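Local coordinates for Phosphoglucomutase/phosphomannomutase family protein (Burkholderia thailandensis, PDB 3UW2) that probably catalyses the magnesium-dependent intramolecular transfer of a phosphoryl group on sugar phosphates, as other members of the phosphohexose mutase family do, at residues S26-Y31 with R47-A52; G54-A59 with M141-A146; A64-R69 with Y105-V110; G80-G85 with I125-S130; D92-G97 with L112-G117. All coordinates share one frame; numbering follows the deposited sequence.

Overall arrangement
Near the N terminus, contact 1 closes a short loop by laying residues 26-31, just ahead of strand 33-36, against helix 43-59. The end of that helix then opens contact 2, which closes far along the chain on strand 136-143 and encloses contacts 3, 4 and 5. Contact 3 packs strand 64-69 against the end of helix 101-107. Before it closes, helix 75-88 starts contact 4 and strand 92-98 starts contact 5, so contact 3 crosses both. Contact 5 closes at 112-117 within the span of contact 4, which closes at 125-130. Contacts 2, 3 and 4 pack helices against one mixed sheet, on both its faces; contact 5 adds the hairpin 112-119 and contact 1 the N-terminal loop.

Contact 1 (S26-Y31 with R47-A52); sequences SIFKAY and RSIGRA
Within the first alpha/beta/alpha domain, the loop just before strand 33-36 meets helix 43-59 through a small apolar cluster: Ile27 and Phe28 on one side, Ile49 on the other. The phenyl ring of Phe28 arrives with its far end, CZ lying 4.2 Å from CG1 of Ile49. It comes obliquely, and the two side chains slide past each other in opposite directions. With its CG anti to the carbonyl carbon (chi1 -68°), Phe28 extends its ring toward the helix although its CB does not point there. Ile27 adds a methyl-to-methyl touch, its CD1 4.3 Å from CD1 of Ile49.

In this layered fold the segment leads into strand 33-36, and Ile33 of that strand touches all three of these side chains. Branched and aromatic residues suit such a buried junction because they fill it without needing polar partners. The Phe28 ring also meets helix 151-161, through Ile153, Tyr157 and Ile160. Away from the cluster the short loop is braced by Lys29, whose NZ donates to the carbonyl O of Ser26 at 2.8 Å.

Contact 2 (G54-A59 with M141-A146); sequences GSEVRA and MVLRGA
Leu143, close to the end of strand 136-143, reaches toward helix 43-59 and places its two methyls on neighbouring helix residues. Its CB already points at the helix, and chi1 of 162° carries CG away from the strand's backbone N. From that stem the branches part. CD1 comes closely against Val57, 3.5 Å from CG2 and 4.0 Å from CA, so it lies against the helix surface as well as a side chain; here leucine and valine slide past each other in opposite directions. CD2 meets the aliphatic part of Glu56 instead, 3.8 Å from CG, the two chains crossing at about a right angle. A forked side chain suits this place because it can serve two helix positions at once. Glu56 can offer a methylene since its chain bends at chi2 and takes the carboxylate elsewhere: OE1 forms a salt bridge with Arg159 and OE2 a hydrogen bond with Gln60.

Just beyond, a type I' turn from Leu143 to Ala146 reverses the chain, with Ala146 N bonded to Leu143 O at 3.1 Å. Gly145 suits its positive phi of 85°. This tight hairpin joins strand 136-143 to 146-147, and helix 43-59 lies against the sheet near this turn, with Phe53 one helical turn earlier also touching Leu143 and helix 151-161 packed alongside through Arg159.

Contact 3 (A64-R69 with Y105-V110); sequences AVVVAR and YFAASV. With EDO (1,2-ethanediol), chain C.
Val66 and Ala107 form the close part of this contact, where strand 64-69 packs against the end of helix 101-107. CG1 of Val66 lies 3.8 Å from CB of Ala107, methyl to methyl. Because CG1 stands opposite the strand's own N (chi1 170°), the second methyl, CG2, turns to the helix backbone and looks at Ala107 O from 4.2 Å. A small alanine lets the helix come down near the strand, while the branched valine fills the remaining depth and suits an extended backbone. Cys124 of the adjoining strand lies against both Val66 and Ala108.

Beyond this point the helix ends: Ala108 leaves helical geometry, and Ser109 OG donates a hydrogen bond to Tyr105 O at 2.8 Å, from above the carbonyl plane. The looser side lies at the far end of the strand. Arg69 is partly exposed, and its extended chain carries the guanidinium to a 1,2-ethanediol, probably from the crystallisation liquor. NH1 donates to O1 of the diol at 2.9 Å in a nearly straight bond (167°), with the diol oxygen at the edge of the guanidinium and in its plane; the diol is also hydrogen-bonded to Gly71 O.

Val66 faces helix 101-107 while its neighbour Val67 packs on helix 75-88, the alternation characteristic of a central strand in a three-layer alpha/beta/alpha domain.

Contact 4 (G80-G85 with I125-S130); sequences GALADG and IVVTGS. With EDO (1,2-ethanediol), chain D.
Apolar contacts come first: Leu82 of helix 75-88 drops onto Ile125 and Val127, two strand residues whose side chains project from the same face. CD2 does most of the touching, 3.6 Å from CG2 of Ile125 and 3.8 Å from CG2 of Val127, so it bridges the pair. CD1 reaches CD1 of Ile125 at 4.1 Å. The leucine stands well off the helix, its CG opposite the backbone N (chi1 173°), and this reach brings its methyls onto the beta-branched residues that favour a strand.

Hydrogen bonds lie to either side of the apolar patch, on the helix and after the strand. On the outer side of the helix a 1,2-ethanediol, probably from the crystallisation liquor, donates through O1 to Asp84 OD1 at 3.0 Å and through O2 to Gly80 O at 3.1 Å. The other carboxylate oxygen, Asp84 OD2, is salt-bridged to Arg47 of helix 43-59. Past the strand end, Thr128 OG1 accepts from Ser130 N at 2.9 Å, an ST turn, and Asp70 holds the same hydroxyl.

Covalent chemistry marks the last residue. Ser130 OG is linked to a phosphate. The apolar half joins helix 75-88 to strand 124-127, and the turned loop beyond places the phosphate-bearing serine beside two of the zinc-binding aspartates, Asp264 and Asp266, consistent with the phosphoryl-transfer chemistry expected of this family.

Contact 5 (D92-G97 with L112-G117); sequences DVVDVG and LALSGG
Val94 meets Leu112 and Leu114 beside one flat group, the ring of Tyr175, which touches all three; the contact between the segments is itself purely aliphatic. Both methyls of Val94 work: CG1 lies 4.1 Å from CD2 of Leu114, and CG2 lies 4.1 Å from CD1 of the same leucine. The two forks therefore oppose each other methyl for methyl, their side chains set at a slant. Leu112 adds a lighter touch, its CD1 4.4 Å from CG1 of Val94. Between the leucines the chain kinks in an inverse gamma turn centred on Ala113, whose CB points away from Val94 while both leucines point toward it. A type I turn then runs from Leu114 to Gly117, closed by Gly117 N bonded to Leu114 O at 2.8 Å.

Further along the strand, the carboxylate of Asp95 makes an Asx turn: its OD1 accepts from Gly97 N at 2.9 Å, on the anti side and 32° out of the carboxylate plane, while OD2 is bonded to Tyr172 OH. Two bonds thus fix the rotation of this buried group, and glycine suits the positive phi (82°) at position 97.

The small hairpin of strands 112-114 and 117-119 packs on strand 92-98 through Val94. Leu114 also touches Glu173 of the sheet neighbour 172-174, while Val93 turns to helix 75-88.

Contact 1 (S26-Y31 with R47-A52)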
# COMPACT_ATOMS: atom_id res chain seq x y z
N SER A 26 -21.30 0.66 7.56
CA SER A 26 -20.46 1.56 6.74
C SER A 26 -18.94 1.53 7.05
O SER A 26 -18.15 1.99 6.21
CB SER A 26 -21.00 2.99 6.80
OG SER A 26 -20.60 3.58 8.04
N ILE A 27 -18.52 1.02 8.22
CA ILE A 27 -17.08 1.00 8.51
C ILE A 27 -16.41 -0.22 7.89
O ILE A 27 -15.17 -0.31 7.87
CB ILE A 27 -16.74 1.07 10.02
CG1 ILE A 27 -17.20 -0.19 10.76
CG2 ILE A 27 -17.31 2.33 10.66
CD1 ILE A 27 -16.78 -0.23 12.24
N PHE A 28 -17.23 -1.17 7.42
CA PHE A 28 -16.71 -2.41 6.84
C PHE A 28 -16.50 -2.16 5.39
O PHE A 28 -17.47 -2.30 4.64
CB PHE A 28 -17.63 -3.61 7.13
CG PHE A 28 -17.66 -3.97 8.59
CD1 PHE A 28 -16.85 -4.97 9.07
CD2 PHE A 28 -18.41 -3.20 9.50
CE1 PHE A 28 -16.83 -5.25 10.40
CE2 PHE A 28 -18.41 -3.50 10.85
CZ PHE A 28 -17.58 -4.51 11.30
N LYS A 29 -15.26 -1.79 5.00
CA LYS A 29 -14.99 -1.39 3.59
C LYS A 29 -14.50 -2.57 2.77
O LYS A 29 -14.49 -3.71 3.26
CB LYS A 29 -13.97 -0.24 3.49
CG LYS A 29 -14.14 0.78 4.60
CD LYS A 29 -15.26 1.76 4.25
CE LYS A 29 -15.20 2.98 5.15
NZ LYS A 29 -16.44 3.76 4.88
N ALA A 30 -14.12 -2.32 1.53
CA ALA A 30 -13.69 -3.41 0.64
C ALA A 30 -12.47 -4.14 1.17
O ALA A 30 -12.41 -5.39 1.10
CB ALA A 30 -13.42 -2.87 -0.77
N TYR A 31 -11.51 -3.39 1.71
CA TYR A 31 -10.18 -3.97 1.98
C TYR A 31 -9.75 -3.90 3.43
O TYR A 31 -8.72 -4.45 3.83
CB TYR A 31 -9.14 -3.30 1.07
CG TYR A 31 -9.45 -3.47 -0.38
CD1 TYR A 31 -9.70 -4.74 -0.94
CD2 TYR A 31 -9.51 -2.35 -1.21
CE1 TYR A 31 -10.00 -4.87 -2.29
CE2 TYR A 31 -9.79 -2.48 -2.54
CZ TYR A 31 -10.03 -3.74 -3.08
OH TYR A 31 -10.31 -3.77 -4.42
N ARG A 47 -13.66 -4.12 20.31
CA ARG A 47 -13.87 -5.40 20.98
C ARG A 47 -14.77 -6.32 20.12
O ARG A 47 -14.41 -7.47 19.93
CB ARG A 47 -14.49 -5.19 22.37
CG ARG A 47 -14.58 -6.45 23.23
CD ARG A 47 -15.20 -6.18 24.62
NE ARG A 47 -14.12 -5.61 25.41
CZ ARG A 47 -13.98 -4.32 25.72
NH1 ARG A 47 -14.94 -3.44 25.39
NH2 ARG A 47 -12.87 -3.94 26.40
N SER A 48 -15.89 -5.84 19.53
CA SER A 48 -16.76 -6.73 18.73
C SER A 48 -16.02 -7.19 17.48
O SER A 48 -16.23 -8.31 16.99
CB SER A 48 -18.06 -6.05 18.30
OG SER A 48 -18.72 -5.45 19.38
N ILE A 49 -15.14 -6.34 16.96
CA ILE A 49 -14.40 -6.69 15.76
C ILE A 49 -13.36 -7.76 16.16
O ILE A 49 -13.16 -8.77 15.47
CB ILE A 49 -13.69 -5.47 15.13
CG1 ILE A 49 -14.67 -4.61 14.30
CG2 ILE A 49 -12.57 -5.94 14.18
CD1 ILE A 49 -14.27 -3.12 14.29
N GLY A 50 -12.78 -7.59 17.32
CA GLY A 50 -11.79 -8.60 17.76
C GLY A 50 -12.45 -9.97 18.00
O GLY A 50 -11.91 -11.03 17.64
N ARG A 51 -13.62 -9.95 18.66
CA ARG A 51 -14.39 -11.16 18.90
C ARG A 51 -14.79 -11.82 17.56
O ARG A 51 -14.69 -12.99 17.42
CB ARG A 51 -15.62 -10.77 19.73
CG ARG A 51 -16.41 -11.94 20.25
CD ARG A 51 -15.76 -12.56 21.45
NE ARG A 51 -16.50 -13.76 21.85
CZ ARG A 51 -17.56 -13.76 22.64
NH1 ARG A 51 -18.18 -14.91 22.96
NH2 ARG A 51 -17.98 -12.62 23.15
N ALA A 52 -15.27 -11.06 16.56
CA ALA A 52 -15.66 -11.60 15.27
C ALA A 52 -14.46 -12.23 14.54
O ALA A 52 -14.54 -13.33 14.01
CB ALA A 52 -16.29 -10.48 14.39

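Contact 2 (G54-A59 with M141-A146)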
# COMPACT_ATOMS: atom_id res chain seq x y z
N GLY A 54 -11.51 -13.17 15.86
CA GLY A 54 -11.00 -14.33 16.63
C GLY A 54 -11.84 -15.59 16.41
O GLY A 54 -11.32 -16.76 16.40
N SER A 55 -13.15 -15.37 16.21
CA SER A 55 -14.09 -16.45 15.94
C SER A 55 -13.78 -17.08 14.57
O SER A 55 -13.86 -18.32 14.43
CB SER A 55 -15.53 -15.92 15.87
OG SER A 55 -15.98 -15.44 17.12
N GLU A 56 -13.51 -16.26 13.57
CA GLU A 56 -13.17 -16.79 12.25
C GLU A 56 -11.80 -17.56 12.30
O GLU A 56 -11.64 -18.64 11.67
CB GLU A 56 -13.23 -15.68 11.21
CG GLU A 56 -13.05 -16.15 9.76
CD GLU A 56 -14.06 -17.23 9.35
OE1 GLU A 56 -15.25 -17.24 9.80
OE2 GLU A 56 -13.65 -18.12 8.59
N VAL A 57 -10.82 -17.01 13.02
CA VAL A 57 -9.56 -17.71 13.23
C VAL A 57 -9.82 -19.12 13.80
O VAL A 57 -9.31 -20.11 13.25
CB VAL A 57 -8.63 -16.88 14.12
CG1 VAL A 57 -7.57 -17.72 14.79
CG2 VAL A 57 -8.04 -15.70 13.34
N ARG A 58 -10.65 -19.23 14.85
CA ARG A 58 -10.90 -20.58 15.44
C ARG A 58 -11.67 -21.47 14.47
O ARG A 58 -11.49 -22.65 14.46
CB ARG A 58 -11.68 -20.54 16.75
CG ARG A 58 -11.20 -19.59 17.81
CD ARG A 58 -10.61 -20.29 19.01
NE ARG A 58 -11.30 -21.54 19.37
CZ ARG A 58 -12.33 -21.68 20.20
NH1 ARG A 58 -12.88 -20.68 20.86
NH2 ARG A 58 -12.79 -22.90 20.43
N ALA A 59 -12.55 -20.91 13.65
CA ALA A 59 -13.35 -21.75 12.74
C ALA A 59 -12.42 -22.30 11.63
O ALA A 59 -12.74 -23.31 11.02
CB ALA A 59 -14.48 -20.93 12.13
N MET A 141 -6.26 -6.42 8.25
CA MET A 141 -6.42 -7.77 8.80
C MET A 141 -5.80 -8.85 7.92
O MET A 141 -6.08 -8.92 6.72
CB MET A 141 -7.89 -8.06 8.95
CG MET A 141 -8.53 -7.20 10.07
SD MET A 141 -10.33 -7.21 9.98
CE MET A 141 -10.63 -6.30 8.47
N VAL A 142 -4.96 -9.67 8.52
CA VAL A 142 -4.41 -10.83 7.79
C VAL A 142 -4.89 -12.09 8.47
O VAL A 142 -4.57 -12.33 9.64
CB VAL A 142 -2.89 -10.75 7.64
CG1 VAL A 142 -2.36 -12.07 7.01
CG2 VAL A 142 -2.53 -9.54 6.73
N LEU A 143 -5.62 -12.92 7.73
CA LEU A 143 -6.18 -14.15 8.34
C LEU A 143 -5.50 -15.41 7.73
O LEU A 143 -5.69 -15.71 6.57
CB LEU A 143 -7.69 -14.20 8.21
CG LEU A 143 -8.34 -15.60 8.41
CD1 LEU A 143 -8.21 -16.10 9.84
CD2 LEU A 143 -9.79 -15.71 7.89
N ARG A 144 -4.66 -16.07 8.51
CA ARG A 144 -3.88 -17.23 8.03
C ARG A 144 -3.11 -16.91 6.71
O ARG A 144 -3.11 -17.69 5.77
CB ARG A 144 -4.72 -18.57 7.93
CG ARG A 144 -5.36 -18.93 9.30
CD ARG A 144 -6.15 -20.24 9.34
NE ARG A 144 -5.36 -21.29 8.77
CZ ARG A 144 -5.60 -21.93 7.62
NH1 ARG A 144 -6.70 -21.70 6.89
NH2 ARG A 144 -4.69 -22.76 7.19
N GLY A 145 -2.38 -15.78 6.70
CA GLY A 145 -1.58 -15.41 5.55
C GLY A 145 -2.32 -14.66 4.48
O GLY A 145 -1.68 -14.13 3.57
N ALA A 146 -3.66 -14.64 4.53
CA ALA A 146 -4.45 -13.95 3.48
C ALA A 146 -4.95 -12.57 3.93
O ALA A 146 -5.55 -12.41 5.01
CB ALA A 146 -5.64 -14.82 3.03

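Contact 3 (A64-R69 with Y105-V110)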
# COMPACT_ATOMS: atom_id res chain seq x y z
N ALA A 64 -4.25 -18.09 17.43
CA ALA A 64 -3.45 -16.95 17.84
C ALA A 64 -3.49 -15.86 16.78
O ALA A 64 -3.62 -16.14 15.62
CB ALA A 64 -2.00 -17.34 18.12
N VAL A 65 -3.33 -14.61 17.23
CA VAL A 65 -3.33 -13.47 16.36
C VAL A 65 -2.32 -12.46 16.91
O VAL A 65 -2.32 -12.15 18.14
CB VAL A 65 -4.73 -12.78 16.33
CG1 VAL A 65 -4.64 -11.53 15.45
CG2 VAL A 65 -5.77 -13.71 15.66
N VAL A 66 -1.48 -11.93 16.02
CA VAL A 66 -0.62 -10.80 16.36
C VAL A 66 -1.44 -9.51 16.28
O VAL A 66 -2.23 -9.32 15.32
CB VAL A 66 0.49 -10.71 15.28
CG1 VAL A 66 1.33 -9.43 15.39
CG2 VAL A 66 1.42 -11.88 15.41
N VAL A 67 -1.25 -8.58 17.23
CA VAL A 67 -1.88 -7.25 17.07
C VAL A 67 -0.81 -6.15 17.12
O VAL A 67 0.22 -6.34 17.69
CB VAL A 67 -2.97 -6.94 18.13
CG1 VAL A 67 -4.09 -7.95 18.06
CG2 VAL A 67 -2.36 -6.88 19.53
N ALA A 68 -1.05 -5.01 16.45
CA ALA A 68 -0.10 -3.92 16.42
C ALA A 68 -0.93 -2.66 16.20
O ALA A 68 -2.12 -2.74 15.84
CB ALA A 68 0.91 -4.13 15.25
N ARG A 69 -0.29 -1.51 16.41
CA ARG A 69 -0.97 -0.24 16.19
C ARG A 69 -0.03 0.78 15.58
O ARG A 69 1.22 0.66 15.72
CB ARG A 69 -1.58 0.27 17.53
CG ARG A 69 -0.50 0.53 18.60
CD ARG A 69 -1.17 1.27 19.78
NE ARG A 69 -0.22 1.61 20.82
CZ ARG A 69 0.49 2.75 20.92
NH1 ARG A 69 0.44 3.78 20.01
NH2 ARG A 69 1.28 2.86 21.98
N TYR A 105 2.86 -7.32 9.72
CA TYR A 105 2.86 -8.38 8.69
C TYR A 105 4.08 -9.28 8.88
O TYR A 105 4.01 -10.51 8.78
CB TYR A 105 2.93 -7.82 7.26
CG TYR A 105 1.75 -6.98 6.84
CD1 TYR A 105 0.49 -7.05 7.47
CD2 TYR A 105 1.91 -6.08 5.77
CE1 TYR A 105 -0.61 -6.23 6.99
CE2 TYR A 105 0.85 -5.34 5.29
CZ TYR A 105 -0.40 -5.39 5.90
OH TYR A 105 -1.41 -4.51 5.37
N PHE A 106 5.21 -8.65 9.21
CA PHE A 106 6.45 -9.40 9.34
C PHE A 106 6.30 -10.34 10.56
O PHE A 106 6.75 -11.52 10.51
CB PHE A 106 7.62 -8.44 9.50
CG PHE A 106 8.94 -9.13 9.91
CD1 PHE A 106 9.73 -9.76 8.95
CD2 PHE A 106 9.38 -9.14 11.22
CE1 PHE A 106 10.95 -10.35 9.30
CE2 PHE A 106 10.60 -9.79 11.60
CZ PHE A 106 11.37 -10.38 10.64
N ALA A 107 5.72 -9.84 11.66
CA ALA A 107 5.49 -10.70 12.85
C ALA A 107 4.58 -11.92 12.50
O ALA A 107 4.70 -12.95 13.06
CB ALA A 107 4.88 -9.89 14.03
N ALA A 108 3.67 -11.75 11.53
CA ALA A 108 2.76 -12.81 11.13
C ALA A 108 3.44 -13.69 10.04
O ALA A 108 2.85 -14.67 9.55
CB ALA A 108 1.44 -12.19 10.63
N SER A 109 4.74 -13.46 9.79
CA SER A 109 5.45 -14.20 8.72
C SER A 109 6.58 -15.08 9.23
O SER A 109 7.08 -15.91 8.45
CB SER A 109 6.04 -13.23 7.69
OG SER A 109 4.95 -12.51 7.08
N VAL A 110 7.04 -14.81 10.43
CA VAL A 110 8.25 -15.51 10.93
C VAL A 110 8.08 -16.08 12.31
O VAL A 110 7.22 -15.64 13.08
CB VAL A 110 9.53 -14.60 10.95
CG1 VAL A 110 9.77 -13.95 9.55
CG2 VAL A 110 9.44 -13.55 12.08
C1 EDO C . 0.64 6.87 21.29
O1 EDO C . 1.68 6.42 20.38
C2 EDO C . -0.26 7.96 20.72
O2 EDO C . 0.55 8.69 19.79

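Contact 4 (G80-G85 with I125-S130)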
# COMPACT_ATOMS: atom_id res chain seq x y z
N GLY A 80 -6.06 -2.31 22.76
CA GLY A 80 -6.43 -3.06 24.00
C GLY A 80 -7.85 -3.68 23.91
O GLY A 80 -8.04 -4.82 24.32
N ALA A 81 -8.86 -2.97 23.38
CA ALA A 81 -10.22 -3.48 23.28
C ALA A 81 -10.25 -4.64 22.28
O ALA A 81 -10.96 -5.64 22.44
CB ALA A 81 -11.20 -2.35 22.84
N LEU A 82 -9.44 -4.49 21.26
CA LEU A 82 -9.40 -5.48 20.17
C LEU A 82 -8.86 -6.76 20.76
O LEU A 82 -9.44 -7.83 20.55
CB LEU A 82 -8.50 -4.99 19.02
CG LEU A 82 -8.24 -6.01 17.88
CD1 LEU A 82 -9.50 -6.16 17.05
CD2 LEU A 82 -7.06 -5.57 17.00
N ALA A 83 -7.77 -6.63 21.53
CA ALA A 83 -7.14 -7.79 22.16
C ALA A 83 -8.09 -8.50 23.13
O ALA A 83 -8.11 -9.75 23.18
CB ALA A 83 -5.80 -7.40 22.87
N ASP A 84 -8.85 -7.72 23.93
CA ASP A 84 -9.88 -8.29 24.83
C ASP A 84 -10.88 -9.18 24.05
O ASP A 84 -11.27 -10.24 24.51
CB ASP A 84 -10.67 -7.20 25.59
CG ASP A 84 -9.82 -6.39 26.57
OD1 ASP A 84 -8.77 -6.85 27.11
OD2 ASP A 84 -10.21 -5.26 26.81
N GLY A 85 -11.31 -8.69 22.89
CA GLY A 85 -12.32 -9.36 22.04
C GLY A 85 -11.77 -10.65 21.44
O GLY A 85 -12.50 -11.68 21.37
N ILE A 125 -3.73 -8.29 13.13
CA ILE A 125 -4.59 -7.15 12.86
C ILE A 125 -3.76 -5.92 13.27
O ILE A 125 -3.21 -5.89 14.35
CB ILE A 125 -5.87 -7.20 13.71
CG1 ILE A 125 -6.67 -8.45 13.37
CG2 ILE A 125 -6.69 -5.94 13.46
CD1 ILE A 125 -7.80 -8.71 14.38
N VAL A 126 -3.67 -4.94 12.39
CA VAL A 126 -2.96 -3.74 12.71
C VAL A 126 -4.01 -2.67 12.91
O VAL A 126 -4.88 -2.46 12.03
CB VAL A 126 -1.89 -3.37 11.64
CG1 VAL A 126 -1.10 -2.12 12.12
CG2 VAL A 126 -0.88 -4.54 11.43
N VAL A 127 -3.99 -1.99 14.07
CA VAL A 127 -4.98 -0.88 14.23
C VAL A 127 -4.34 0.40 13.65
O VAL A 127 -3.38 0.94 14.25
CB VAL A 127 -5.24 -0.68 15.75
CG1 VAL A 127 -6.30 0.40 16.00
CG2 VAL A 127 -5.67 -2.04 16.38
N THR A 128 -4.85 0.94 12.52
CA THR A 128 -4.19 2.03 11.93
C THR A 128 -5.24 2.75 11.05
O THR A 128 -6.18 2.12 10.53
CB THR A 128 -2.98 1.61 11.05
OG1 THR A 128 -2.52 2.79 10.34
CG2 THR A 128 -3.43 0.61 10.02
N GLY A 129 -5.09 4.05 11.02
CA GLY A 129 -5.85 4.96 10.14
C GLY A 129 -5.04 5.41 8.96
O GLY A 129 -5.50 6.27 8.15
N SER A 130 -3.84 4.85 8.82
CA SER A 130 -3.03 4.99 7.59
C SER A 130 -2.70 6.49 7.27
O SER A 130 -2.08 7.16 8.11
CB SER A 130 -3.73 4.16 6.46
OG SER A 130 -3.34 4.53 5.15
C1 EDO D . -5.03 -7.19 27.19
O1 EDO D . -6.06 -8.08 26.62
C2 EDO D . -4.70 -5.99 26.27
O2 EDO D . -5.79 -5.07 26.45

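Contact 5 (D92-G97 with L112-G117)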
# COMPACT_ATOMS: atom_id res chain seq x y z
N ASP A 92 -5.27 -16.72 21.51
CA ASP A 92 -4.14 -16.06 22.15
C ASP A 92 -3.69 -14.80 21.39
O ASP A 92 -3.70 -14.80 20.16
CB ASP A 92 -2.98 -17.02 22.24
CG ASP A 92 -3.33 -18.25 23.08
OD1 ASP A 92 -4.32 -18.23 23.88
OD2 ASP A 92 -2.63 -19.24 22.90
N VAL A 93 -3.26 -13.75 22.11
CA VAL A 93 -2.86 -12.49 21.45
C VAL A 93 -1.38 -12.28 21.71
O VAL A 93 -0.90 -12.45 22.83
CB VAL A 93 -3.65 -11.27 22.00
CG1 VAL A 93 -3.05 -9.92 21.49
CG2 VAL A 93 -5.12 -11.42 21.57
N VAL A 94 -0.65 -11.97 20.64
CA VAL A 94 0.73 -11.49 20.70
C VAL A 94 0.75 -10.04 20.27
O VAL A 94 0.44 -9.69 19.11
CB VAL A 94 1.64 -12.33 19.80
CG1 VAL A 94 3.08 -11.78 19.86
CG2 VAL A 94 1.58 -13.78 20.27
N ASP A 95 1.06 -9.18 21.23
CA ASP A 95 0.99 -7.75 21.02
C ASP A 95 2.40 -7.22 20.68
O ASP A 95 3.27 -7.23 21.53
CB ASP A 95 0.38 -7.07 22.26
CG ASP A 95 0.07 -5.62 22.03
OD1 ASP A 95 0.57 -5.01 21.04
OD2 ASP A 95 -0.66 -5.06 22.88
N VAL A 96 2.62 -6.79 19.43
CA VAL A 96 3.95 -6.32 19.07
C VAL A 96 4.09 -4.80 19.25
O VAL A 96 5.12 -4.22 18.83
CB VAL A 96 4.39 -6.81 17.64
CG1 VAL A 96 4.45 -8.37 17.59
CG2 VAL A 96 3.45 -6.29 16.56
N GLY A 97 3.04 -4.16 19.81
CA GLY A 97 3.12 -2.78 20.29
C GLY A 97 2.93 -1.83 19.09
O GLY A 97 2.23 -2.18 18.16
N LEU A 112 8.47 -16.57 16.18
CA LEU A 112 8.59 -15.49 17.16
C LEU A 112 9.20 -16.12 18.35
O LEU A 112 8.67 -17.13 18.83
CB LEU A 112 7.20 -14.99 17.56
CG LEU A 112 6.49 -14.36 16.36
CD1 LEU A 112 5.04 -13.99 16.66
CD2 LEU A 112 7.29 -13.15 15.89
N ALA A 113 10.24 -15.49 18.89
CA ALA A 113 10.97 -16.08 20.04
C ALA A 113 10.30 -15.65 21.33
O ALA A 113 10.88 -14.92 22.11
CB ALA A 113 12.42 -15.63 20.02
N LEU A 114 9.05 -16.08 21.52
CA LEU A 114 8.26 -15.81 22.72
C LEU A 114 8.83 -16.47 24.01
O LEU A 114 9.57 -17.43 23.94
CB LEU A 114 6.82 -16.25 22.51
CG LEU A 114 6.06 -15.67 21.31
CD1 LEU A 114 4.65 -16.21 21.34
CD2 LEU A 114 6.11 -14.13 21.19
N SER A 115 8.47 -15.95 25.19
CA SER A 115 9.13 -16.37 26.42
C SER A 115 8.75 -17.81 26.78
O SER A 115 9.52 -18.51 27.41
CB SER A 115 8.83 -15.39 27.56
OG SER A 115 7.54 -15.62 28.10
N GLY A 116 7.58 -18.24 26.33
CA GLY A 116 7.22 -19.66 26.45
C GLY A 116 7.73 -20.56 25.33
O GLY A 116 7.28 -21.71 25.20
N GLY A 117 8.64 -20.06 24.50
CA GLY A 117 9.15 -20.82 23.36
C GLY A 117 8.74 -20.29 22.00
O GLY A 117 7.79 -19.50 21.87